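Local coordinates for protein methylocystis parvus OBBP MbnE (Methylocystis parvus OBBP, PDB 5ICQ) that probably binds the copper-chelating peptide methanobactin in the periplasm, as a solute-binding protein of family 5, at residues 35-47 against 106-120. Numbering follows the deposited sequence. Where two conformers were deposited one is given.
Sequences SHGLAMHGAPQLP and EPFTLYPLIAQSIDI
L38 and A39, near the modelled N-terminus, pair antiparallel with T109 and L110, adding a short strand to the antiparallel sheet of this family 5 solute-binding fold. L38 and L110 form the hydrogen-bonded pair, L110 N to L38 O 2.7 Å and L38 N to L110 O 3.0 Å, and M40 N continues the ladder to F108 O. Past the corner at Q116, strand 117-120 meets S35, and I118 N donates a hydrogen bond to S35 O. In one of its two conformers I118 crosses L38 at about a right angle, CD1 against L38 CB; L38 also touches L195 of helix 193-198. Beside the A39-T109 pair, the E106 carboxylate ties Q45 of the loop to T109 and Y111 of its own segment: Q45 N and T109 OG1 reach OE1 from opposite faces of its plane, while OE2 takes the Y111 hydroxyl through its syn lone pair (OH to OE2 2.6 Å). With an alanine here, Q45 N and T109 OG1 would probably lose their shared acceptor, and the Y111 hydroxyl its carboxylate mate. Chi1 of -69° sets Y111 CG beside the backbone N and brings the ring end back to P44 and L46; its OH accepts a hydrogen bond from L46 N at 2.9 Å, and L46 CD1 sits over one ring face, 4.0 Å from the centroid.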
loop_
_atom_site.group_PDB
_atom_site.type_symbol
_atom_site.label_atom_id
_atom_site.label_comp_id
_atom_site.label_asym_id
_atom_site.label_seq_id
_atom_site.Cartn_x
_atom_site.Cartn_y
_atom_site.Cartn_z
ATOM N N SER A 35 -24.269 4.760 11.970
ATOM C CA SER A 35 -24.061 5.720 13.055
ATOM C C SER A 35 -22.936 5.295 14.017
ATOM O O SER A 35 -22.351 6.127 14.706
ATOM C CB SER A 35 -25.360 5.924 13.831
ATOM O OG SER A 35 -25.237 6.991 14.752
ATOM N N HIS A 36 -22.642 3.996 14.067
ATOM C CA HIS A 36 -21.546 3.470 14.874
ATOM C C HIS A 36 -20.536 2.706 14.029
ATOM O O HIS A 36 -19.738 1.929 14.560
ATOM C CB HIS A 36 -22.080 2.589 15.997
ATOM C CG HIS A 36 -22.803 3.358 17.054
ATOM N ND1 HIS A 36 -24.133 3.702 16.943
ATOM C CD2 HIS A 36 -22.375 3.878 18.228
ATOM C CE1 HIS A 36 -24.497 4.387 18.012
ATOM N NE2 HIS A 36 -23.451 4.506 18.808
ATOM N N GLY A 37 -20.565 2.912 12.725
ATOM C CA GLY A 37 -19.652 2.281 11.801
ATOM C C GLY A 37 -19.731 3.016 10.484
ATOM O O GLY A 37 -20.782 3.566 10.132
ATOM N N LEU A 38 -18.628 3.049 9.752
ATOM C CA LEU A 38 -18.571 3.749 8.476
ATOM C C LEU A 38 -17.738 2.901 7.527
ATOM O O LEU A 38 -16.523 2.777 7.722
ATOM C CB LEU A 38 -17.960 5.138 8.645
ATOM C CG LEU A 38 -17.797 5.954 7.366
ATOM C CD1 LEU A 38 -19.131 6.110 6.680
ATOM C CD2 LEU A 38 -17.188 7.314 7.689
ATOM N N ALA A 39 -18.385 2.307 6.521
ATOM C CA ALA A 39 -17.687 1.584 5.464
ATOM C C ALA A 39 -17.551 2.485 4.246
ATOM O O ALA A 39 -18.466 3.250 3.928
ATOM C CB ALA A 39 -18.432 0.305 5.069
ATOM N N MET A 40 -16.409 2.382 3.553
ATOM C CA MET A 40 -16.228 3.182 2.344
ATOM C C MET A 40 -17.320 2.875 1.326
ATOM O O MET A 40 -17.893 3.794 0.721
ATOM C CB MET A 40 -14.844 2.935 1.732
ATOM C CG MET A 40 -14.597 3.738 0.448
ATOM S SD MET A 40 -14.823 5.529 0.719
ATOM C CE MET A 40 -15.144 6.099 -0.953
ATOM N N HIS A 41 -17.622 1.586 1.131
ATOM C CA HIS A 41 -18.684 1.127 0.244
ATOM C C HIS A 41 -19.567 0.135 0.984
ATOM O O HIS A 41 -19.072 -0.734 1.706
ATOM C CB HIS A 41 -18.119 0.467 -1.029
ATOM C CG HIS A 41 -17.101 1.299 -1.737
ATOM N ND1 HIS A 41 -17.443 2.352 -2.560
ATOM C CD2 HIS A 41 -15.749 1.238 -1.743
ATOM C CE1 HIS A 41 -16.346 2.902 -3.045
ATOM N NE2 HIS A 41 -15.303 2.249 -2.563
ATOM N N GLY A 42 -20.877 0.262 0.799
ATOM C CA GLY A 42 -21.752 -0.663 1.480
ATOM C C GLY A 42 -21.850 -0.325 2.956
ATOM O O GLY A 42 -21.619 0.811 3.380
ATOM N N ALA A 43 -22.191 -1.344 3.749
ATOM C CA ALA A 43 -22.509 -1.259 5.166
ATOM C C ALA A 43 -21.405 -1.889 6.009
ATOM O O ALA A 43 -20.768 -2.856 5.579
ATOM C CB ALA A 43 -23.832 -1.971 5.475
ATOM N N PRO A 44 -21.159 -1.370 7.212
ATOM C CA PRO A 44 -20.170 -2.006 8.091
ATOM C C PRO A 44 -20.596 -3.432 8.388
ATOM O O PRO A 44 -21.781 -3.711 8.572
ATOM C CB PRO A 44 -20.196 -1.133 9.357
ATOM C CG PRO A 44 -20.888 0.138 8.951
ATOM C CD PRO A 44 -21.848 -0.246 7.871
ATOM N N GLN A 45 -19.631 -4.352 8.407
ATOM C CA GLN A 45 -20.002 -5.752 8.574
ATOM C C GLN A 45 -20.206 -6.149 10.032
ATOM O O GLN A 45 -20.891 -7.143 10.295
ATOM C CB GLN A 45 -18.964 -6.650 7.902
ATOM C CG GLN A 45 -18.908 -6.479 6.372
ATOM C CD GLN A 45 -20.276 -6.597 5.671
ATOM O OE1 GLN A 45 -21.035 -5.629 5.583
ATOM N NE2 GLN A 45 -20.577 -7.786 5.158
ATOM N N LEU A 46 -19.650 -5.366 11.012
ATOM C CA LEU A 46 -19.892 -5.718 12.412
ATOM C C LEU A 46 -21.181 -5.074 12.919
ATOM O O LEU A 46 -21.459 -3.908 12.607
ATOM C CB LEU A 46 -18.731 -5.266 13.302
ATOM C CG LEU A 46 -17.335 -5.772 12.937
ATOM C CD1 LEU A 46 -16.255 -5.196 13.862
ATOM C CD2 LEU A 46 -17.297 -7.292 12.928
ATOM N N PRO A 47 -21.957 -5.802 13.724
ATOM C CA PRO A 47 -23.151 -5.208 14.335
ATOM C C PRO A 47 -22.783 -4.093 15.300
ATOM O O PRO A 47 -21.664 -4.019 15.815
ATOM C CB PRO A 47 -23.804 -6.384 15.069
ATOM C CG PRO A 47 -22.693 -7.355 15.307
ATOM C CD PRO A 47 -21.745 -7.199 14.140
ATOM N N GLU A 106 -12.029 -5.855 7.012
ATOM C CA GLU A 106 -12.848 -5.365 5.912
ATOM C C GLU A 106 -11.975 -4.515 5.003
ATOM O O GLU A 106 -10.912 -4.045 5.424
ATOM C CB GLU A 106 -14.036 -4.549 6.435
ATOM C CG GLU A 106 -15.014 -5.375 7.288
ATOM C CD GLU A 106 -16.103 -4.526 7.940
ATOM O OE1 GLU A 106 -16.937 -3.940 7.222
ATOM O OE2 GLU A 106 -16.120 -4.443 9.183
ATOM N N PRO A 107 -12.371 -4.322 3.738
ATOM C CA PRO A 107 -11.536 -3.492 2.843
ATOM C C PRO A 107 -11.284 -2.092 3.382
ATOM O O PRO A 107 -10.131 -1.641 3.433
ATOM C CB PRO A 107 -12.344 -3.463 1.532
ATOM C CG PRO A 107 -13.222 -4.661 1.578
ATOM C CD PRO A 107 -13.514 -4.936 3.032
ATOM N N PHE A 108 -12.334 -1.387 3.794
ATOM C CA PHE A 108 -12.181 -0.046 4.347
ATOM C C PHE A 108 -13.395 0.301 5.205
ATOM O O PHE A 108 -14.337 0.941 4.722
ATOM C CB PHE A 108 -12.004 0.974 3.209
ATOM C CG PHE A 108 -11.434 2.318 3.643
ATOM C CD1 PHE A 108 -11.101 2.573 4.967
ATOM C CD2 PHE A 108 -11.246 3.332 2.708
ATOM C CE1 PHE A 108 -10.576 3.816 5.350
ATOM C CE2 PHE A 108 -10.735 4.572 3.082
ATOM C CZ PHE A 108 -10.399 4.814 4.406
ATOM N N THR A 109 -13.393 -0.124 6.473
ATOM C CA THR A 109 -14.489 0.165 7.395
ATOM C C THR A 109 -13.915 0.652 8.715
ATOM O O THR A 109 -12.912 0.114 9.199
ATOM C CB THR A 109 -15.392 -1.058 7.653
ATOM O OG1 THR A 109 -15.929 -1.542 6.416
ATOM C CG2 THR A 109 -16.569 -0.686 8.567
ATOM N N LEU A 110 -14.549 1.681 9.283
ATOM C CA LEU A 110 -14.095 2.325 10.509
ATOM C C LEU A 110 -15.124 2.143 11.617
ATOM O O LEU A 110 -16.326 2.142 11.359
ATOM C CB LEU A 110 -13.871 3.821 10.285
ATOM C CG LEU A 110 -12.949 4.140 9.112
ATOM C CD1 LEU A 110 -12.882 5.649 8.917
ATOM C CD2 LEU A 110 -11.555 3.568 9.375
ATOM N N TYR A 111 -14.645 2.034 12.856
ATOM C CA TYR A 111 -15.480 1.818 14.027
ATOM C C TYR A 111 -15.085 2.796 15.126
ATOM O O TYR A 111 -14.025 3.419 15.045
ATOM C CB TYR A 111 -15.355 0.363 14.504
ATOM C CG TYR A 111 -15.989 -0.589 13.502
ATOM C CD1 TYR A 111 -17.370 -0.773 13.468
ATOM C CD2 TYR A 111 -15.206 -1.278 12.569
ATOM C CE1 TYR A 111 -17.963 -1.638 12.533
ATOM C CE2 TYR A 111 -15.785 -2.152 11.637
ATOM C CZ TYR A 111 -17.169 -2.313 11.622
ATOM O OH TYR A 111 -17.769 -3.162 10.690
ATOM N N PRO A 112 -15.952 3.015 16.124
ATOM C CA PRO A 112 -15.702 4.106 17.082
ATOM C C PRO A 112 -14.376 3.969 17.823
ATOM O O PRO A 112 -13.946 2.873 18.202
ATOM C CB PRO A 112 -16.889 4.015 18.051
ATOM C CG PRO A 112 -18.025 3.446 17.177
ATOM C CD PRO A 112 -17.306 2.447 16.279
ATOM N N LEU A 113 -13.734 5.118 18.030
ATOM C CA LEU A 113 -12.567 5.223 18.896
ATOM C C LEU A 113 -12.751 6.504 19.708
ATOM O O LEU A 113 -13.644 6.560 20.559
ATOM C CB LEU A 113 -11.264 5.210 18.086
ATOM C CG LEU A 113 -9.956 5.026 18.891
ATOM C CD1 LEU A 113 -10.081 3.936 19.984
ATOM C CD2 LEU A 113 -8.775 4.723 17.973
ATOM N N ILE A 114 -11.964 7.549 19.438
ATOM C CA ILE A 114 -12.176 8.809 20.154
ATOM C C ILE A 114 -13.576 9.357 19.874
ATOM O O ILE A 114 -14.233 9.908 20.767
ATOM C CB ILE A 114 -11.077 9.826 19.797
ATOM C CG1 ILE A 114 -9.754 9.418 20.441
ATOM C CG2 ILE A 114 -11.468 11.237 20.264
ATOM C CD1 ILE A 114 -8.549 10.198 19.917
ATOM N N ALA A 115 -14.066 9.201 18.643
ATOM C CA ALA A 115 -15.469 9.488 18.357
ATOM C C ALA A 115 -16.306 8.261 18.697
ATOM O O ALA A 115 -16.071 7.177 18.150
ATOM C CB ALA A 115 -15.670 9.872 16.889
ATOM N N GLN A 116 -17.291 8.429 19.586
ATOM C CA GLN A 116 -18.143 7.301 19.940
ATOM C C GLN A 116 -19.240 7.051 18.911
ATOM O O GLN A 116 -19.770 5.938 18.858
ATOM C CB GLN A 116 -18.755 7.497 21.335
ATOM C CG GLN A 116 -19.882 8.491 21.430
ATOM C CD GLN A 116 -20.467 8.550 22.840
ATOM O OE1 GLN A 116 -19.784 8.238 23.820
ATOM N NE2 GLN A 116 -21.733 8.933 22.944
ATOM N N SER A 117 -19.572 8.035 18.076
ATOM C CA SER A 117 -20.548 7.828 17.011
ATOM C C SER A 117 -20.381 8.937 15.985
ATOM O O SER A 117 -19.655 9.911 16.210
ATOM C CB SER A 117 -21.987 7.788 17.553
ATOM O OG SER A 117 -22.408 9.074 17.979
ATOM N N ILE A 118 -21.069 8.771 14.846
ATOM C CA ILE A 118 -20.984 9.723 13.751
ATOM C C ILE A 118 -22.382 10.025 13.227
ATOM O O ILE A 118 -23.311 9.217 13.330
ATOM C CB ILE A 118 -20.077 9.231 12.598
ATOM C CG1 ILE A 118 -20.606 7.927 12.004
ATOM C CG2 ILE A 118 -18.638 9.050 13.073
ATOM C CD1 ILE A 118 -20.016 7.623 10.651
ATOM N N ASP A 119 -22.531 11.238 12.697
ATOM C CA ASP A 119 -23.725 11.662 11.974
ATOM C C ASP A 119 -23.303 11.957 10.546
ATOM O O ASP A 119 -22.523 12.882 10.313
ATOM C CB ASP A 119 -24.362 12.910 12.584
ATOM C CG ASP A 119 -25.070 12.628 13.884
ATOM O OD1 ASP A 119 -25.307 13.593 14.640
ATOM O OD2 ASP A 119 -25.387 11.448 14.150
ATOM N N ILE A 120 -23.812 11.183 9.594
ATOM C CA ILE A 120 -23.418 11.352 8.203
ATOM C C ILE A 120 -24.616 11.042 7.321
ATOM O O ILE A 120 -25.463 10.212 7.665
ATOM C CB ILE A 120 -22.198 10.460 7.871
ATOM C CG1 ILE A 120 -21.590 10.833 6.522
ATOM C CG2 ILE A 120 -22.574 8.980 7.938
ATOM C CD1 ILE A 120 -20.277 10.089 6.222
#